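Side-chain contacts in nigritoxine (Vibrio nigripulchritudo, PDB 5M41), which acts as a bacterial toxin against crustaceans and insects and has a new fold: residues G18-S23 / S239-L244; I505-T510 / D542-G547; S530-D533 / Q537-W540. One frame throughout, in Å; residues are numbered along the deposited sequence.

Contact 1: residues G18-S23 / S239-L244; sequences GGINHS and SPTDEL
The carbonyl oxygen of L244 and the backbone N of N21 meet through one shared water: it donates to L244 O at 2.6 Å and accepts from N21 N at 2.8 Å. No direct hydrogen bond crosses between 18-23 and 239-244, so this bridge supplies the polar half of the contact at the point where two helix beginnings, 22-30 and 240-245, come together.

The apolar half belongs to I20. Its CG1 lies beside the backbone N (chi1 -67°), which leaves CG2 anti to that N and 4.0 Å from L244 CB, and CD1 at the end of the other branch reaches the same CB. Both branches of I20 thus rest against L244 CB from one side, and the two side chains cross at a slant. Further along, I20 CD1 comes within 4.2 Å of T241 CG2, one helical turn before L244. V25 of helix 22-30 touches both I20 and L244.

S239 and N21 are the N-caps of the two helices. S239 OG accepts from D242 N at 3.2 Å, while N21 OD1 takes a weak bond from A24 N. H22, whose ring has I20 O over its centre, bonds through ND1 to S200 OG on helix 195-203.

The chemistry implies a modest, mixed junction: aliphatic contact at van der Waals distance, with one water satisfying a backbone N-H and a carbonyl that do not bond each other directly.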
# COMPACT_ATOMS: atom_id res chain seq x y z
N GLY A 18 10.77 -5.44 -24.57
CA GLY A 18 9.57 -6.22 -24.23
C GLY A 18 8.89 -7.05 -25.32
O GLY A 18 8.92 -8.29 -25.29
N GLY A 19 8.27 -6.36 -26.27
CA GLY A 19 7.30 -7.03 -27.16
C GLY A 19 5.97 -7.23 -26.44
O GLY A 19 5.79 -6.79 -25.30
N ILE A 20 5.03 -7.90 -27.10
CA ILE A 20 3.70 -8.12 -26.52
C ILE A 20 3.64 -9.40 -25.70
O ILE A 20 4.11 -10.45 -26.15
CB ILE A 20 2.61 -8.13 -27.61
CG1 ILE A 20 2.48 -6.74 -28.23
CG2 ILE A 20 1.26 -8.56 -27.02
CD1 ILE A 20 1.74 -6.74 -29.55
N ASN A 21 3.06 -9.34 -24.50
CA ASN A 21 2.77 -10.57 -23.76
C ASN A 21 1.52 -11.22 -24.34
O ASN A 21 0.39 -10.91 -23.93
CB ASN A 21 2.65 -10.31 -22.26
CG ASN A 21 2.51 -11.58 -21.48
OD1 ASN A 21 2.19 -12.62 -22.04
ND2 ASN A 21 2.74 -11.52 -20.17
N HIS A 22 1.71 -12.13 -25.30
CA HIS A 22 0.56 -12.69 -26.05
C HIS A 22 -0.37 -13.52 -25.21
O HIS A 22 -1.57 -13.52 -25.45
CB HIS A 22 1.01 -13.55 -27.22
CG HIS A 22 1.93 -12.84 -28.18
ND1 HIS A 22 1.54 -11.78 -28.94
CD2 HIS A 22 3.27 -13.06 -28.48
CE1 HIS A 22 2.58 -11.36 -29.69
NE2 HIS A 22 3.64 -12.15 -29.41
N SER A 23 0.16 -14.26 -24.25
CA SER A 23 -0.71 -15.03 -23.39
C SER A 23 -1.62 -14.15 -22.51
O SER A 23 -2.75 -14.52 -22.24
CB SER A 23 0.07 -16.05 -22.56
OG SER A 23 0.96 -15.41 -21.67
N SER A 239 -2.49 3.56 -29.34
CA SER A 239 -2.49 2.73 -30.55
C SER A 239 -2.87 1.25 -30.25
O SER A 239 -2.69 0.78 -29.14
CB SER A 239 -1.12 2.80 -31.24
OG SER A 239 -0.20 1.87 -30.71
N PRO A 240 -3.42 0.52 -31.25
CA PRO A 240 -3.74 -0.88 -31.00
C PRO A 240 -2.59 -1.67 -30.37
O PRO A 240 -2.82 -2.36 -29.39
CB PRO A 240 -4.08 -1.40 -32.40
CG PRO A 240 -4.69 -0.20 -33.08
CD PRO A 240 -3.89 0.98 -32.57
N THR A 241 -1.37 -1.52 -30.90
CA THR A 241 -0.20 -2.26 -30.40
C THR A 241 0.16 -1.84 -28.97
O THR A 241 0.49 -2.68 -28.15
CB THR A 241 1.01 -2.07 -31.35
OG1 THR A 241 0.66 -2.55 -32.65
CG2 THR A 241 2.26 -2.83 -30.89
N ASP A 242 0.10 -0.54 -28.68
CA ASP A 242 0.41 -0.07 -27.34
C ASP A 242 -0.59 -0.57 -26.31
O ASP A 242 -0.20 -0.89 -25.21
CB ASP A 242 0.50 1.46 -27.29
CG ASP A 242 1.79 1.98 -27.94
OD1 ASP A 242 2.77 1.22 -28.02
OD2 ASP A 242 1.81 3.13 -28.38
N GLU A 243 -1.87 -0.62 -26.68
CA GLU A 243 -2.89 -1.21 -25.79
C GLU A 243 -2.57 -2.66 -25.45
O GLU A 243 -2.71 -3.07 -24.30
CB GLU A 243 -4.29 -1.08 -26.38
CG GLU A 243 -4.87 0.32 -26.28
CD GLU A 243 -4.88 0.86 -24.86
OE1 GLU A 243 -5.25 0.13 -23.89
OE2 GLU A 243 -4.49 2.03 -24.71
N LEU A 244 -2.09 -3.43 -26.43
CA LEU A 244 -1.69 -4.82 -26.13
C LEU A 244 -0.44 -4.86 -25.29
O LEU A 244 -0.31 -5.70 -24.38
CB LEU A 244 -1.50 -5.67 -27.40
CG LEU A 244 -2.70 -5.91 -28.33
CD1 LEU A 244 -2.39 -7.06 -29.25
CD2 LEU A 244 -3.99 -6.24 -27.59
O HOH W 1 1.73 -7.07 -23.44

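Contact 2: residues I505-T510 / D542-G547; sequences IEKNIT and DFPYAG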
# COMPACT_ATOMS: atom_id res chain seq x y z
N ILE A 505 24.65 10.40 8.09
CA ILE A 505 25.56 10.99 9.07
C ILE A 505 25.42 10.32 10.44
O ILE A 505 24.33 9.89 10.82
CB ILE A 505 25.36 12.54 9.16
CG1 ILE A 505 25.99 13.24 7.95
CG2 ILE A 505 25.91 13.12 10.46
CD1 ILE A 505 25.49 14.65 7.68
N GLU A 506 26.54 10.22 11.16
CA GLU A 506 26.55 9.77 12.55
C GLU A 506 26.60 10.98 13.47
O GLU A 506 27.36 11.91 13.23
CB GLU A 506 27.77 8.89 12.84
CG GLU A 506 27.77 7.57 12.10
CD GLU A 506 28.77 6.59 12.69
OE1 GLU A 506 29.66 7.03 13.45
OE2 GLU A 506 28.68 5.37 12.41
N LYS A 507 25.78 10.95 14.53
CA LYS A 507 25.79 11.99 15.55
C LYS A 507 25.92 11.35 16.93
O LYS A 507 25.33 10.29 17.20
CB LYS A 507 24.51 12.83 15.52
CG LYS A 507 24.24 13.57 14.22
CD LYS A 507 23.14 14.60 14.44
CE LYS A 507 22.60 15.14 13.12
NZ LYS A 507 21.50 16.11 13.37
N ASN A 508 26.69 12.01 17.80
CA ASN A 508 26.83 11.59 19.19
C ASN A 508 25.86 12.36 20.07
O ASN A 508 25.94 13.59 20.18
CB ASN A 508 28.26 11.81 19.69
CG ASN A 508 29.26 10.93 18.97
OD1 ASN A 508 29.07 9.72 18.85
ND2 ASN A 508 30.32 11.54 18.50
N ILE A 509 24.95 11.61 20.71
CA ILE A 509 23.86 12.17 21.47
C ILE A 509 23.98 11.83 22.95
O ILE A 509 24.27 10.70 23.32
CB ILE A 509 22.50 11.62 20.95
CG1 ILE A 509 22.43 11.74 19.41
CG2 ILE A 509 21.33 12.32 21.63
CD1 ILE A 509 22.54 13.16 18.88
N THR A 510 23.76 12.83 23.79
CA THR A 510 23.78 12.65 25.23
C THR A 510 22.58 13.35 25.77
O THR A 510 22.24 14.45 25.29
CB THR A 510 25.06 13.27 25.85
OG1 THR A 510 26.19 12.59 25.33
CG2 THR A 510 25.07 13.16 27.39
N ASP A 542 20.72 21.06 19.98
CA ASP A 542 19.47 20.28 19.95
C ASP A 542 19.30 19.51 18.64
O ASP A 542 19.89 19.87 17.62
CB ASP A 542 18.27 21.22 20.08
CG ASP A 542 18.14 21.82 21.46
OD1 ASP A 542 18.72 21.27 22.41
OD2 ASP A 542 17.46 22.85 21.58
N PHE A 543 18.47 18.47 18.66
CA PHE A 543 17.91 17.96 17.42
C PHE A 543 17.19 19.12 16.74
O PHE A 543 16.46 19.87 17.39
CB PHE A 543 16.96 16.79 17.66
CG PHE A 543 17.66 15.48 17.93
CD1 PHE A 543 18.39 14.85 16.93
CD2 PHE A 543 17.59 14.88 19.17
CE1 PHE A 543 19.04 13.64 17.17
CE2 PHE A 543 18.23 13.67 19.42
CZ PHE A 543 18.96 13.06 18.42
N PRO A 544 17.42 19.31 15.43
CA PRO A 544 16.82 20.46 14.76
C PRO A 544 15.30 20.35 14.63
O PRO A 544 14.61 21.37 14.62
CB PRO A 544 17.49 20.46 13.38
CG PRO A 544 17.89 19.04 13.15
CD PRO A 544 18.27 18.52 14.52
N TYR A 545 14.78 19.13 14.57
CA TYR A 545 13.33 18.96 14.53
C TYR A 545 12.87 17.66 15.21
O TYR A 545 13.64 16.70 15.32
CB TYR A 545 12.82 19.11 13.08
CG TYR A 545 13.22 17.98 12.14
CD1 TYR A 545 12.29 17.00 11.76
CD2 TYR A 545 14.52 17.90 11.62
CE1 TYR A 545 12.64 15.96 10.90
CE2 TYR A 545 14.88 16.86 10.77
CZ TYR A 545 13.94 15.89 10.41
OH TYR A 545 14.27 14.86 9.57
N ALA A 546 11.63 17.65 15.67
CA ALA A 546 11.06 16.53 16.43
C ALA A 546 11.26 15.17 15.74
O ALA A 546 11.60 14.18 16.40
CB ALA A 546 9.58 16.78 16.74
N GLY A 547 11.08 15.14 14.43
CA GLY A 547 11.22 13.93 13.65
C GLY A 547 12.52 13.20 13.91
O GLY A 547 12.54 11.98 14.06
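This is an apolar contact between a sheet and the turn that leads out of it, in a four-stranded antiparallel meander whose strands run in chain order from 496-500 to 538-542. Residues 542-547 leave the last strand and enter helix 546-555, and on the way F543 and P544 meet side chains of strand 505-515, two places away in the sheet. No hydrogen bond passes between the two segments, and the backbones stay well apart, with the nearest pair of CA atoms, those of I509 and F543, 9.2 Å from each other.

Side chains therefore span the whole gap. F543 does so with the far end of its ring, since CG lies opposite the carbonyl carbon (chi1 -78°) and the ring leads on toward the sheet. I509 meets it almost at right angles and lays three of its carbons against the CZ end from one side: its CG1 is 3.8 Å from F543 CZ, and its CG2 is 4.0 Å from F543 CE2. L527 of the intervening strand 523-532 touches both residues, and F552 of helix 546-555 adds to the cover of I509, which is buried. The aromatic ring thus helps to join the helix entry to the sheet.

Beside this pair K507 stretches out, extended beyond CG, until its NZ comes within 4.2 Å of P544 CD. Its charge is met by a salt bridge to OE2 of E548 in the first turn of the helix, with E529 a long, weak second partner, so the lysine links strand to helix electrostatically while the proline merely flanks its end.

At the heart of the contact, the closest approach is made by the terminal methyl of the isoleucine, I509 CD1, 3.6 Å from F543 CZ.

Contact 3: residues S530-D533 / Q537-W540; sequences SFLD and QTKW
K539 N and F531 O form the shortest and straightest bond here, 2.7 Å long with 175° at the hydrogen, and the return bond from F531 N to K539 O measures 2.9 Å. Together they make the hydrogen-bonded pair of a beta hairpin, strands 523-532 and 538-542, with S530-W540 and L532-T538 as the non-hydrogen-bonded pairs on either side.

Toward the connecting loop, D533 continues the ladder in two ways. Its N donates to Q537 O at 3.1 Å, and its OD1 accepts from Q537 N at 3.0 Å, the donor standing above the carboxylate plane, 46° out of it. The same OD1 accepts from N535 N, an Asx turn, so two backbone N-H groups hold one oxygen and fix the carboxylate across the mouth of the loop. The other oxygen, D533 OD2, lies 4.0 Å from K539 NZ; that is too far for a salt bridge, though the opposite charges probably attract.

On the face that carries F531 and K539, the phenylalanine CG sits between its backbone N and carbonyl carbon (chi1 67°), which swings the ring over toward the partner strand. K539 CB then makes a CH-pi contact over its face, 3.8 Å from the ring centroid. R541 adds a cation-pi interaction with the same ring.

The other face bears S530, L532, T538 and W540. There the indole lies against the serine and also takes a cation-pi contact from R512 of strand 505-515. T538 CG2 packs 3.9 Å from S530 CB, which in turn stands almost squarely over the indole, 3.4 Å from the centroid of the W540 six-membered ring.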
# COMPACT_ATOMS: atom_id res chain seq x y z
N SER A 530 26.94 16.59 20.21
CA SER A 530 28.20 17.32 20.39
C SER A 530 28.93 17.46 19.07
O SER A 530 28.82 16.60 18.19
CB SER A 530 29.10 16.61 21.41
OG SER A 530 29.42 15.31 20.94
N PHE A 531 29.66 18.56 18.91
CA PHE A 531 30.47 18.82 17.70
C PHE A 531 31.62 19.79 18.02
O PHE A 531 31.60 20.48 19.05
CB PHE A 531 29.58 19.36 16.56
CG PHE A 531 29.02 20.73 16.84
CD1 PHE A 531 29.60 21.87 16.26
CD2 PHE A 531 27.92 20.89 17.70
CE1 PHE A 531 29.10 23.14 16.53
CE2 PHE A 531 27.41 22.16 17.97
CZ PHE A 531 28.00 23.28 17.38
N LEU A 532 32.65 19.80 17.17
CA LEU A 532 33.83 20.66 17.35
C LEU A 532 33.65 21.96 16.57
O LEU A 532 33.24 21.93 15.43
CB LEU A 532 35.11 19.95 16.88
CG LEU A 532 35.62 18.70 17.60
CD1 LEU A 532 36.94 18.24 16.97
CD2 LEU A 532 35.79 18.88 19.11
N ASP A 533 33.93 23.10 17.20
CA ASP A 533 33.93 24.37 16.47
C ASP A 533 35.32 24.56 15.81
O ASP A 533 36.18 23.66 15.88
CB ASP A 533 33.53 25.54 17.40
CG ASP A 533 34.55 25.83 18.50
OD1 ASP A 533 35.71 25.35 18.43
OD2 ASP A 533 34.18 26.52 19.47
N GLN A 537 36.94 23.34 20.27
CA GLN A 537 36.13 23.31 21.50
C GLN A 537 34.89 22.44 21.25
O GLN A 537 34.30 22.49 20.18
CB GLN A 537 35.70 24.73 21.92
CG GLN A 537 36.81 25.78 22.00
CD GLN A 537 37.65 25.64 23.25
OE1 GLN A 537 37.16 25.23 24.30
NE2 GLN A 537 38.93 25.99 23.15
N THR A 538 34.49 21.65 22.24
CA THR A 538 33.27 20.86 22.10
C THR A 538 32.08 21.76 22.36
O THR A 538 32.00 22.41 23.38
CB THR A 538 33.25 19.65 23.05
OG1 THR A 538 34.34 18.79 22.72
CG2 THR A 538 31.93 18.85 22.88
N LYS A 539 31.18 21.81 21.38
CA LYS A 539 29.92 22.54 21.48
C LYS A 539 28.76 21.54 21.39
O LYS A 539 28.96 20.36 21.06
CB LYS A 539 29.81 23.55 20.33
CG LYS A 539 30.90 24.62 20.27
CD LYS A 539 30.62 25.73 21.27
CE LYS A 539 31.45 26.97 20.98
NZ LYS A 539 31.51 27.86 22.17
N TRP A 540 27.54 22.01 21.66
CA TRP A 540 26.36 21.15 21.72
C TRP A 540 25.20 21.79 21.05
O TRP A 540 25.05 23.01 21.12
CB TRP A 540 25.99 20.89 23.17
CG TRP A 540 27.03 20.08 23.88
CD1 TRP A 540 28.16 20.55 24.56
CD2 TRP A 540 27.10 18.62 24.00
NE1 TRP A 540 28.88 19.51 25.08
CE2 TRP A 540 28.30 18.32 24.79
CE3 TRP A 540 26.31 17.56 23.55
CZ2 TRP A 540 28.68 17.01 25.10
CZ3 TRP A 540 26.69 16.25 23.87
CH2 TRP A 540 27.84 15.99 24.63

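Overall arrangement
Contacts 2 and 3 belong to one sheet and lie with their centres about 13 Å apart, contact 3 nested within the chain loop that contact 2 closes. They meet directly: N508 O and S530 N are 3.2 Å apart, a probable hydrogen bond between neighbouring strands, and T510 OG1 packs 3.8 Å from W540 CH2. Contact 1 is remote, its centre about 52 Å from that of contact 2 and about 62 Å from that of contact 3, and it lies across the chain's centre from contact 2. It probably lies nearest to the magnesium site: H22 and S23 touch D196, next in sequence to site residue D195, though no direct link to the ion is implied.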